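Local coordinates for TarM (Staphylococcus aureus subsp. aureus 21178, PDB 4X7R), which belongs to the glycosyltransferases of the GT-B fold, with a group 1 family domain, and holds uridine-5'-diphosphate in this model, at residues Ile337-Glu341 against Met367-Leu373; Val350-Gly356 against Asn376-Tyr382. The protein carries 1 engineered substitution. One frame throughout, in Å; residues are numbered along the deposited sequence.

How the contacts relate
Both contacts lie in the same part of the parallel alpha/beta domain, their centres about 12 Å apart. Contact 2 pairs strands 351-355 and 377-381, the latter an edge strand of a six-stranded parallel sheet; contact 1 joins the helices 333-346 and 361-370 that cover one face of those strands. A shared apolar layer connects them: I337 meets I354, A340 meets V377, and I368 meets both V377 and L379. Both are partly buried, with I337, A340, I368 and L373 buried in contact 1 and most touching residues in contact 2. Contact 1 is aliphatic next to the sheet, with a salt bridge at its partly exposed side, whereas contact 2 rests on backbone hydrogen bonds and, at the strand ends, reaches uridine-5'-diphosphate.

Contact 1 of 2, residues Ile337-Glu341 against Met367-Leu373; sequences IEVAE and MIEDKNL
K371 and E341 form the one salt bridge between residues 337-341 and 367-373, with NZ of K371 2.8 Å from OE1 of E341. The ammonium meets the oxygen from above the carboxylate plane, 52° out of it, while OE2 of E341 lies alongside the lysine methylenes, 3.8 Å from CG of K371. The two side chains cross at about a right angle. E341 extends fully from its helix, CG opposite the backbone N (chi1 -174°), whereas K371 runs straight as far as CE and then bends at its last torsion (-72°), bringing NZ to the carboxylate. The carboxylate of E338 stands farther off, its OE2 5.7 Å from NZ of K371, and may add to the negative field around the ammonium.

K371 sits at the end of helix 361-370, where N372 takes a positive phi and closes a Schellman motif: N372 N bonds to E369 O, and L373 N to I368 O. The turn brings L373 toward helix 333-346. The two helices pack side by side on the sheet of the parallel alpha/beta domain.

L373 lays CD1 against CB of E341 and close to the I337 carbonyl, and CD2 reaches the E341 backbone. I337 occupies the middle of the packing and works with two branches. Its CD1 meets CG1 of I368 at 3.6 Å, the side chains crossing nearly perpendicularly, while CG2 touches the lysine methylene CD and, at 4.0 Å, CG of M367. M367 slides past I337 in the opposite direction, its extended chain carrying CE to 3.9 Å from OE2 of E338. On the sheet side, I337 also reaches V377 of strand 377-381, and on the far side V339 packs on helix 446-457.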
ATOM      1  N   ILE A 337     -14.255  18.925  -3.055  1.00 65.02           N
ATOM      2  CA  ILE A 337     -15.626  19.205  -2.591  1.00 66.89           C
ATOM      3  C   ILE A 337     -15.927  20.702  -2.751  1.00 73.54           C
ATOM      4  O   ILE A 337     -17.008  21.049  -3.231  1.00 74.96           O
ATOM      5  CB  ILE A 337     -15.926  18.678  -1.157  1.00 69.69           C
ATOM      6  CG1 ILE A 337     -15.648  17.163  -1.007  1.00 68.01           C
ATOM      7  CG2 ILE A 337     -17.353  19.030  -0.695  1.00 73.30           C
ATOM      8  CD1 ILE A 337     -16.300  16.227  -2.025  1.00 70.34           C
ATOM      9  N   GLU A 338     -14.947  21.575  -2.411  1.00 70.39           N
ATOM     10  CA  GLU A 338     -15.062  23.033  -2.574  1.00 72.09           C
ATOM     11  C   GLU A 338     -15.205  23.397  -4.048  1.00 76.99           C
ATOM     12  O   GLU A 338     -15.972  24.303  -4.374  1.00 79.19           O
ATOM     13  CB  GLU A 338     -13.865  23.768  -1.954  1.00 72.90           C
ATOM     14  CG  GLU A 338     -13.945  23.880  -0.438  1.00 85.12           C
ATOM     15  CD  GLU A 338     -12.722  24.452   0.256  1.00102.09           C
ATOM     16  OE1 GLU A 338     -12.183  25.481  -0.216  1.00 85.22           O
ATOM     17  OE2 GLU A 338     -12.322  23.886   1.299  1.00 99.21           O
ATOM     18  N   VAL A 339     -14.505  22.661  -4.942  1.00 71.93           N
ATOM     19  CA  VAL A 339     -14.587  22.859  -6.395  1.00 71.27           C
ATOM     20  C   VAL A 339     -15.961  22.397  -6.897  1.00 76.19           C
ATOM     21  O   VAL A 339     -16.590  23.116  -7.677  1.00 75.71           O
ATOM     22  CB  VAL A 339     -13.404  22.194  -7.158  1.00 72.28           C
ATOM     23  CG1 VAL A 339     -13.650  22.184  -8.664  1.00 71.92           C
ATOM     24  CG2 VAL A 339     -12.097  22.910  -6.847  1.00 70.73           C
ATOM     25  N   ALA A 340     -16.430  21.216  -6.413  1.00 73.30           N
ATOM     26  CA  ALA A 340     -17.735  20.636  -6.748  1.00 74.75           C
ATOM     27  C   ALA A 340     -18.860  21.628  -6.457  1.00 81.83           C
ATOM     28  O   ALA A 340     -19.699  21.854  -7.328  1.00 82.99           O
ATOM     29  CB  ALA A 340     -17.952  19.347  -5.977  1.00 74.96           C
ATOM     30  N   GLU A 341     -18.815  22.290  -5.275  1.00 79.30           N
ATOM     31  CA  GLU A 341     -19.764  23.322  -4.846  1.00 81.76           C
ATOM     32  C   GLU A 341     -19.874  24.456  -5.883  1.00 87.05           C
ATOM     33  O   GLU A 341     -20.986  24.866  -6.208  1.00 88.77           O
ATOM     34  CB  GLU A 341     -19.368  23.881  -3.462  1.00 83.25           C
ATOM     35  CG  GLU A 341     -20.377  24.861  -2.872  1.00 94.44           C
ATOM     36  CD  GLU A 341     -20.036  25.412  -1.502  1.00116.86           C
ATOM     37  OE1 GLU A 341     -18.878  25.841  -1.300  1.00106.11           O
ATOM     38  OE2 GLU A 341     -20.944  25.452  -0.639  1.00119.14           O
ATOM     39  N   MET A 367     -18.775  16.742   4.892  1.00 81.34           N
ATOM     40  CA  MET A 367     -18.529  17.941   4.088  1.00 80.53           C
ATOM     41  C   MET A 367     -19.518  18.115   2.923  1.00 85.10           C
ATOM     42  O   MET A 367     -19.950  19.240   2.659  1.00 85.94           O
ATOM     43  CB  MET A 367     -17.084  17.938   3.588  1.00 80.04           C
ATOM     44  CG  MET A 367     -16.566  19.291   3.238  1.00 83.08           C
ATOM     45  SD  MET A 367     -14.827  19.182   2.779  1.00 83.28           S
ATOM     46  CE  MET A 367     -14.575  20.851   2.181  1.00 80.48           C
ATOM     47  N   ILE A 368     -19.868  17.011   2.234  1.00 81.31           N
ATOM     48  CA  ILE A 368     -20.817  17.009   1.107  1.00 82.77           C
ATOM     49  C   ILE A 368     -22.226  17.356   1.619  1.00 90.29           C
ATOM     50  O   ILE A 368     -22.910  18.198   1.020  1.00 91.18           O
ATOM     51  CB  ILE A 368     -20.776  15.644   0.358  1.00 84.68           C
ATOM     52  CG1 ILE A 368     -19.413  15.421  -0.318  1.00 82.19           C
ATOM     53  CG2 ILE A 368     -21.903  15.511  -0.668  1.00 87.16           C
ATOM     54  CD1 ILE A 368     -18.977  14.019  -0.336  1.00 84.22           C
ATOM     55  N   GLU A 369     -22.638  16.706   2.734  1.00 87.96           N
ATOM     56  CA  GLU A 369     -23.931  16.876   3.415  1.00 90.74           C
ATOM     57  C   GLU A 369     -24.112  18.326   3.885  1.00 97.36           C
ATOM     58  O   GLU A 369     -25.124  18.949   3.549  1.00 99.51           O
ATOM     59  CB  GLU A 369     -24.058  15.891   4.589  1.00 91.90           C
ATOM     60  CG  GLU A 369     -24.151  14.432   4.159  1.00102.26           C
ATOM     61  CD  GLU A 369     -23.673  13.401   5.166  1.00127.59           C
ATOM     62  OE1 GLU A 369     -23.865  13.612   6.387  1.00123.74           O
ATOM     63  OE2 GLU A 369     -23.127  12.361   4.729  1.00123.90           O
ATOM     64  N   ASP A 370     -23.096  18.875   4.602  1.00 93.24           N
ATOM     65  CA  ASP A 370     -23.067  20.255   5.109  1.00 94.52           C
ATOM     66  C   ASP A 370     -23.171  21.288   3.994  1.00 98.18           C
ATOM     67  O   ASP A 370     -23.703  22.371   4.222  1.00100.33           O
ATOM     68  CB  ASP A 370     -21.795  20.509   5.943  1.00 95.10           C
ATOM     69  CG  ASP A 370     -21.776  19.861   7.321  1.00109.04           C
ATOM     70  OD1 ASP A 370     -22.499  18.857   7.521  1.00110.71           O
ATOM     71  OD2 ASP A 370     -21.009  20.333   8.186  1.00116.35           O
ATOM     72  N   LYS A 371     -22.660  20.956   2.798  1.00 92.26           N
ATOM     73  CA  LYS A 371     -22.689  21.834   1.626  1.00 91.89           C
ATOM     74  C   LYS A 371     -23.883  21.522   0.717  1.00 96.00           C
ATOM     75  O   LYS A 371     -24.099  22.230  -0.274  1.00 96.47           O
ATOM     76  CB  LYS A 371     -21.360  21.749   0.856  1.00 91.45           C
ATOM     77  CG  LYS A 371     -20.215  22.463   1.562  1.00 98.92           C
ATOM     78  CD  LYS A 371     -18.874  22.213   0.891  1.00 97.30           C
ATOM     79  CE  LYS A 371     -17.794  23.112   1.441  1.00 97.89           C
ATOM     80  NZ  LYS A 371     -17.969  24.524   1.004  1.00106.24           N
ATOM     81  N   ASN A 372     -24.671  20.481   1.084  1.00 91.98           N
ATOM     82  CA  ASN A 372     -25.864  19.986   0.379  1.00 93.04           C
ATOM     83  C   ASN A 372     -25.572  19.611  -1.080  1.00 94.65           C
ATOM     84  O   ASN A 372     -26.260  20.047  -2.007  1.00 95.14           O
ATOM     85  CB  ASN A 372     -27.102  20.911   0.546  1.00 96.67           C
ATOM     86  CG  ASN A 372     -27.455  21.262   1.977  1.00110.97           C
ATOM     87  OD1 ASN A 372     -27.363  22.421   2.369  1.00105.36           O
ATOM     88  ND2 ASN A 372     -27.862  20.288   2.795  1.00 99.50           N
ATOM     89  N   LEU A 373     -24.521  18.794  -1.261  1.00 88.57           N
ATOM     90  CA  LEU A 373     -24.081  18.300  -2.562  1.00 86.61           C
ATOM     91  C   LEU A 373     -24.364  16.794  -2.689  1.00 91.71           C
ATOM     92  O   LEU A 373     -23.902  16.160  -3.642  1.00 90.71           O
ATOM     93  CB  LEU A 373     -22.586  18.608  -2.783  1.00 83.53           C
ATOM     94  CG  LEU A 373     -22.206  20.071  -2.966  1.00 87.75           C
ATOM     95  CD1 LEU A 373     -20.769  20.310  -2.576  1.00 85.57           C
ATOM     96  CD2 LEU A 373     -22.445  20.524  -4.391  1.00 90.36           C
TER

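Contact 2 of 2, residues Val350-Gly356 against Asn376-Tyr382. With UDP (uridine-5'-diphosphate), chain E.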
ATOM      1  N   VAL A 350     -24.023  18.354 -13.452  1.00 88.40           N
ATOM      2  CA  VAL A 350     -22.720  17.709 -13.298  1.00 85.63           C
ATOM      3  C   VAL A 350     -22.584  16.852 -12.022  1.00 88.55           C
ATOM      4  O   VAL A 350     -22.835  17.330 -10.914  1.00 89.40           O
ATOM      5  CB  VAL A 350     -21.533  18.680 -13.573  1.00 88.26           C
ATOM      6  CG1 VAL A 350     -21.629  19.934 -12.723  1.00 89.11           C
ATOM      7  CG2 VAL A 350     -20.168  18.002 -13.409  1.00 85.22           C
ATOM      8  N   LYS A 351     -22.208  15.577 -12.211  1.00 82.60           N
ATOM      9  CA  LYS A 351     -22.018  14.592 -11.153  1.00 81.49           C
ATOM     10  C   LYS A 351     -20.526  14.391 -10.858  1.00 82.36           C
ATOM     11  O   LYS A 351     -19.703  14.427 -11.775  1.00 81.17           O
ATOM     12  CB  LYS A 351     -22.643  13.242 -11.555  1.00 84.67           C
ATOM     13  CG  LYS A 351     -24.174  13.195 -11.543  1.00 98.37           C
ATOM     14  CD  LYS A 351     -24.714  11.788 -11.897  1.00105.64           C
ATOM     15  CE  LYS A 351     -24.594  10.757 -10.785  1.00104.33           C
ATOM     16  NZ  LYS A 351     -24.759   9.365 -11.285  1.00102.49           N
ATOM     17  N   PHE A 352     -20.189  14.148  -9.581  1.00 76.54           N
ATOM     18  CA  PHE A 352     -18.827  13.885  -9.136  1.00 72.84           C
ATOM     19  C   PHE A 352     -18.805  12.515  -8.473  1.00 76.38           C
ATOM     20  O   PHE A 352     -19.485  12.300  -7.463  1.00 76.89           O
ATOM     21  CB  PHE A 352     -18.303  14.995  -8.201  1.00 74.00           C
ATOM     22  CG  PHE A 352     -18.001  16.319  -8.874  1.00 75.46           C
ATOM     23  CD1 PHE A 352     -19.025  17.190  -9.232  1.00 80.36           C
ATOM     24  CD2 PHE A 352     -16.691  16.710  -9.118  1.00 75.61           C
ATOM     25  CE1 PHE A 352     -18.744  18.408  -9.861  1.00 81.20           C
ATOM     26  CE2 PHE A 352     -16.412  17.936  -9.738  1.00 78.40           C
ATOM     27  CZ  PHE A 352     -17.440  18.775 -10.107  1.00 78.21           C
ATOM     28  N   HIS A 353     -18.071  11.568  -9.092  1.00 71.85           N
ATOM     29  CA  HIS A 353     -17.912  10.192  -8.621  1.00 70.72           C
ATOM     30  C   HIS A 353     -16.544  10.049  -7.986  1.00 71.40           C
ATOM     31  O   HIS A 353     -15.527  10.113  -8.687  1.00 70.91           O
ATOM     32  CB  HIS A 353     -18.053   9.190  -9.780  1.00 71.96           C
ATOM     33  CG  HIS A 353     -19.442   9.019 -10.313  1.00 78.10           C
ATOM     34  ND1 HIS A 353     -19.777   7.924 -11.086  1.00 80.59           N
ATOM     35  CD2 HIS A 353     -20.534   9.810 -10.182  1.00 81.69           C
ATOM     36  CE1 HIS A 353     -21.050   8.086 -11.401  1.00 82.04           C
ATOM     37  NE2 HIS A 353     -21.545   9.206 -10.879  1.00 83.24           N
ATOM     38  N   ILE A 354     -16.513   9.861  -6.658  1.00 64.62           N
ATOM     39  CA  ILE A 354     -15.271   9.746  -5.911  1.00 61.13           C
ATOM     40  C   ILE A 354     -15.093   8.320  -5.403  1.00 64.66           C
ATOM     41  O   ILE A 354     -15.852   7.872  -4.541  1.00 65.44           O
ATOM     42  CB  ILE A 354     -15.155  10.832  -4.792  1.00 64.03           C
ATOM     43  CG1 ILE A 354     -15.466  12.255  -5.342  1.00 64.92           C
ATOM     44  CG2 ILE A 354     -13.780  10.782  -4.110  1.00 62.49           C
ATOM     45  CD1 ILE A 354     -15.559  13.358  -4.313  1.00 67.80           C
ATOM     46  N   TYR A 355     -14.086   7.609  -5.943  1.00 59.44           N
ATOM     47  CA  TYR A 355     -13.767   6.235  -5.565  1.00 58.74           C
ATOM     48  C   TYR A 355     -12.579   6.160  -4.633  1.00 62.29           C
ATOM     49  O   TYR A 355     -11.654   6.972  -4.737  1.00 60.74           O
ATOM     50  CB  TYR A 355     -13.493   5.374  -6.806  1.00 59.36           C
ATOM     51  CG  TYR A 355     -14.730   5.057  -7.617  1.00 62.42           C
ATOM     52  CD1 TYR A 355     -15.176   5.922  -8.614  1.00 64.06           C
ATOM     53  CD2 TYR A 355     -15.446   3.878  -7.404  1.00 64.26           C
ATOM     54  CE1 TYR A 355     -16.303   5.626  -9.376  1.00 65.53           C
ATOM     55  CE2 TYR A 355     -16.575   3.572  -8.166  1.00 66.69           C
ATOM     56  CZ  TYR A 355     -17.001   4.455  -9.143  1.00 72.74           C
ATOM     57  OH  TYR A 355     -18.103   4.168  -9.902  1.00 79.10           O
ATOM     58  N   GLY A 356     -12.598   5.153  -3.766  1.00 60.10           N
ATOM     59  CA  GLY A 356     -11.527   4.881  -2.819  1.00 58.93           C
ATOM     60  C   GLY A 356     -11.981   4.858  -1.379  1.00 64.86           C
ATOM     61  O   GLY A 356     -13.166   5.049  -1.088  1.00 65.39           O
ATOM     62  N   ASN A 376     -25.269  15.465  -6.008  1.00 87.04           N
ATOM     63  CA  ASN A 376     -24.283  15.648  -7.079  1.00 84.65           C
ATOM     64  C   ASN A 376     -22.922  14.987  -6.839  1.00 85.44           C
ATOM     65  O   ASN A 376     -22.216  14.687  -7.803  1.00 83.93           O
ATOM     66  CB  ASN A 376     -24.088  17.135  -7.368  1.00 84.82           C
ATOM     67  CG  ASN A 376     -25.317  17.831  -7.903  1.00100.30           C
ATOM     68  OD1 ASN A 376     -26.239  18.178  -7.159  1.00 96.75           O
ATOM     69  ND2 ASN A 376     -25.348  18.064  -9.205  1.00 87.88           N
ATOM     70  N   VAL A 377     -22.533  14.804  -5.570  1.00 80.11           N
ATOM     71  CA  VAL A 377     -21.247  14.215  -5.204  1.00 76.98           C
ATOM     72  C   VAL A 377     -21.489  12.861  -4.517  1.00 81.25           C
ATOM     73  O   VAL A 377     -22.213  12.801  -3.524  1.00 82.46           O
ATOM     74  CB  VAL A 377     -20.390  15.191  -4.355  1.00 78.92           C
ATOM     75  CG1 VAL A 377     -19.038  14.583  -4.011  1.00 75.74           C
ATOM     76  CG2 VAL A 377     -20.210  16.528  -5.067  1.00 78.71           C
ATOM     77  N   PHE A 378     -20.890  11.782  -5.055  1.00 76.35           N
ATOM     78  CA  PHE A 378     -21.096  10.429  -4.546  1.00 75.96           C
ATOM     79  C   PHE A 378     -19.824   9.661  -4.193  1.00 77.86           C
ATOM     80  O   PHE A 378     -19.001   9.364  -5.062  1.00 76.94           O
ATOM     81  CB  PHE A 378     -21.988   9.620  -5.512  1.00 78.87           C
ATOM     82  CG  PHE A 378     -23.289  10.307  -5.862  1.00 82.87           C
ATOM     83  CD1 PHE A 378     -24.414  10.152  -5.061  1.00 87.11           C
ATOM     84  CD2 PHE A 378     -23.385  11.123  -6.986  1.00 85.24           C
ATOM     85  CE1 PHE A 378     -25.612  10.796  -5.381  1.00 90.22           C
ATOM     86  CE2 PHE A 378     -24.581  11.779  -7.293  1.00 89.92           C
ATOM     87  CZ  PHE A 378     -25.687  11.603  -6.493  1.00 89.67           C
ATOM     88  N   LEU A 379     -19.683   9.328  -2.904  1.00 73.65           N
ATOM     89  CA  LEU A 379     -18.573   8.543  -2.367  1.00 71.75           C
ATOM     90  C   LEU A 379     -18.885   7.074  -2.683  1.00 75.50           C
ATOM     91  O   LEU A 379     -19.634   6.407  -1.960  1.00 75.39           O
ATOM     92  CB  LEU A 379     -18.426   8.802  -0.852  1.00 72.04           C
ATOM     93  CG  LEU A 379     -17.346   9.797  -0.392  1.00 76.12           C
ATOM     94  CD1 LEU A 379     -17.320  11.084  -1.233  1.00 76.63           C
ATOM     95  CD2 LEU A 379     -17.517  10.137   1.072  1.00 78.98           C
ATOM     96  N   LYS A 380     -18.357   6.613  -3.829  1.00 71.56           N
ATOM     97  CA  LYS A 380     -18.600   5.294  -4.420  1.00 70.85           C
ATOM     98  C   LYS A 380     -17.774   4.109  -3.902  1.00 72.13           C
ATOM     99  O   LYS A 380     -17.906   2.995  -4.421  1.00 72.03           O
ATOM    100  CB  LYS A 380     -18.622   5.384  -5.961  1.00 72.47           C
ATOM    101  CG  LYS A 380     -19.745   6.270  -6.493  1.00 79.49           C
ATOM    102  CD  LYS A 380     -20.050   6.023  -7.953  1.00 92.13           C
ATOM    103  CE  LYS A 380     -21.273   5.154  -8.145  1.00110.60           C
ATOM    104  NZ  LYS A 380     -21.633   5.021  -9.582  1.00123.22           N
ATOM    105  N   GLY A 381     -16.976   4.337  -2.861  1.00 66.76           N
ATOM    106  CA  GLY A 381     -16.131   3.298  -2.265  1.00 64.33           C
ATOM    107  C   GLY A 381     -14.973   2.854  -3.146  1.00 64.75           C
ATOM    108  O   GLY A 381     -14.800   3.364  -4.255  1.00 63.28           O
ATOM    109  N   TYR A 382     -14.174   1.889  -2.664  1.00 60.03           N
ATOM    110  CA  TYR A 382     -13.024   1.369  -3.406  1.00 58.38           C
ATOM    111  C   TYR A 382     -13.448   0.602  -4.647  1.00 65.74           C
ATOM    112  O   TYR A 382     -14.432  -0.140  -4.613  1.00 67.48           O
ATOM    113  CB  TYR A 382     -12.124   0.488  -2.509  1.00 57.25           C
ATOM    114  CG  TYR A 382     -10.779   0.170  -3.133  1.00 55.58           C
ATOM    115  CD1 TYR A 382      -9.683   1.006  -2.939  1.00 55.80           C
ATOM    116  CD2 TYR A 382     -10.610  -0.950  -3.935  1.00 55.47           C
ATOM    117  CE1 TYR A 382      -8.448   0.721  -3.515  1.00 53.94           C
ATOM    118  CE2 TYR A 382      -9.380  -1.243  -4.519  1.00 54.33           C
ATOM    119  CZ  TYR A 382      -8.306  -0.396  -4.317  1.00 58.36           C
ATOM    120  OH  TYR A 382      -7.094  -0.681  -4.889  1.00 53.07           O
TER
HETATM  121  N1  UDP E 501      -6.881   2.666  -7.057  1.00 50.66           N
HETATM  122  C2  UDP E 501      -7.796   1.681  -7.382  1.00 49.51           C
HETATM  123  N3  UDP E 501      -9.045   1.841  -6.830  1.00 50.42           N
HETATM  124  C4  UDP E 501      -9.459   2.848  -5.986  1.00 52.45           C
HETATM  125  C5  UDP E 501      -8.442   3.810  -5.649  1.00 49.12           C
HETATM  126  C6  UDP E 501      -7.211   3.695  -6.184  1.00 48.91           C
HETATM  127  O2  UDP E 501      -7.527   0.732  -8.106  1.00 48.76           O
HETATM  128  O4  UDP E 501     -10.644   2.876  -5.604  1.00 54.49           O
HETATM  129  C1' UDP E 501      -5.587   2.637  -7.784  1.00 50.35           C
HETATM  130  C2' UDP E 501      -5.570   3.473  -9.061  1.00 51.43           C
HETATM  131  O2' UDP E 501      -6.079   2.734 -10.160  1.00 57.27           O
HETATM  132  C3' UDP E 501      -4.076   3.762  -9.214  1.00 50.74           C
HETATM  133  C4' UDP E 501      -3.594   3.853  -7.769  1.00 52.40           C
HETATM  134  O4' UDP E 501      -4.579   3.172  -6.955  1.00 52.57           O
HETATM  135  O3' UDP E 501      -3.325   2.821  -9.982  1.00 48.31           O
HETATM  136  C5' UDP E 501      -3.383   5.256  -7.261  1.00 54.21           C
HETATM  137  O5' UDP E 501      -2.167   5.738  -7.875  1.00 55.71           O
HETATM  138  PA  UDP E 501      -1.580   7.226  -7.741  1.00 51.80           P
HETATM  139  O1A UDP E 501      -0.184   7.234  -8.235  1.00 45.51           O
HETATM  140  O2A UDP E 501      -2.464   8.177  -8.563  1.00 50.78           O
HETATM  141  O3A UDP E 501      -1.629   7.636  -6.234  1.00 50.17           O
HETATM  142  PB  UDP E 501      -1.103   6.932  -4.891  1.00 53.58           P
HETATM  143  O1B UDP E 501       0.197   6.222  -5.164  1.00 52.11           O
HETATM  144  O2B UDP E 501      -2.137   5.924  -4.378  1.00 48.81           O
HETATM  145  O3B UDP E 501      -0.850   8.002  -3.847  1.00 57.57           O
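Backbone hydrogen bonds knit V350-G356 to N376-Y382 in parallel register, F352 beside V377 and I354 beside L379. F352 N gives to N376 O (2.7 Å) and F378 N to F352 O; I354 N to F378 O and K380 N to I354 O follow. G356 N reaches G381 O at 2.9 Å but from well above the carbonyl plane, 72° out of it. At the other end, ND2 of N376 bonds V350 O (3.1 Å), which lies in its amide plane, and also N348 O.

Among apolar contacts, CD1 of I354 touches CG1 of V377 at 3.7 Å, on the face covered by helices 333-346 and 361-370. On the other face K380 lies beside Y355, pointing the same way. Its CB makes a CH-pi contact over the Y355 ring, 3.7 Å from the centroid, and its CD another over the H353 ring; the bend at chi3 (101°) then sets the course of CE and NZ, with NZ ending near CE1 of H353. CE of K351 approaches CE2 of F378.

At the ligand, Y382 lays a ring face against the uracil, its CZ 3.4 Å from UDP N3, with its hydroxyl bonded to K59 and the K15 carbonyl. Strand 351-355, helix 361-370 and strand 377-381 form a beta-alpha-beta unit of a Rossmann-like GT-B domain, whose strand ends here border the UDP pocket.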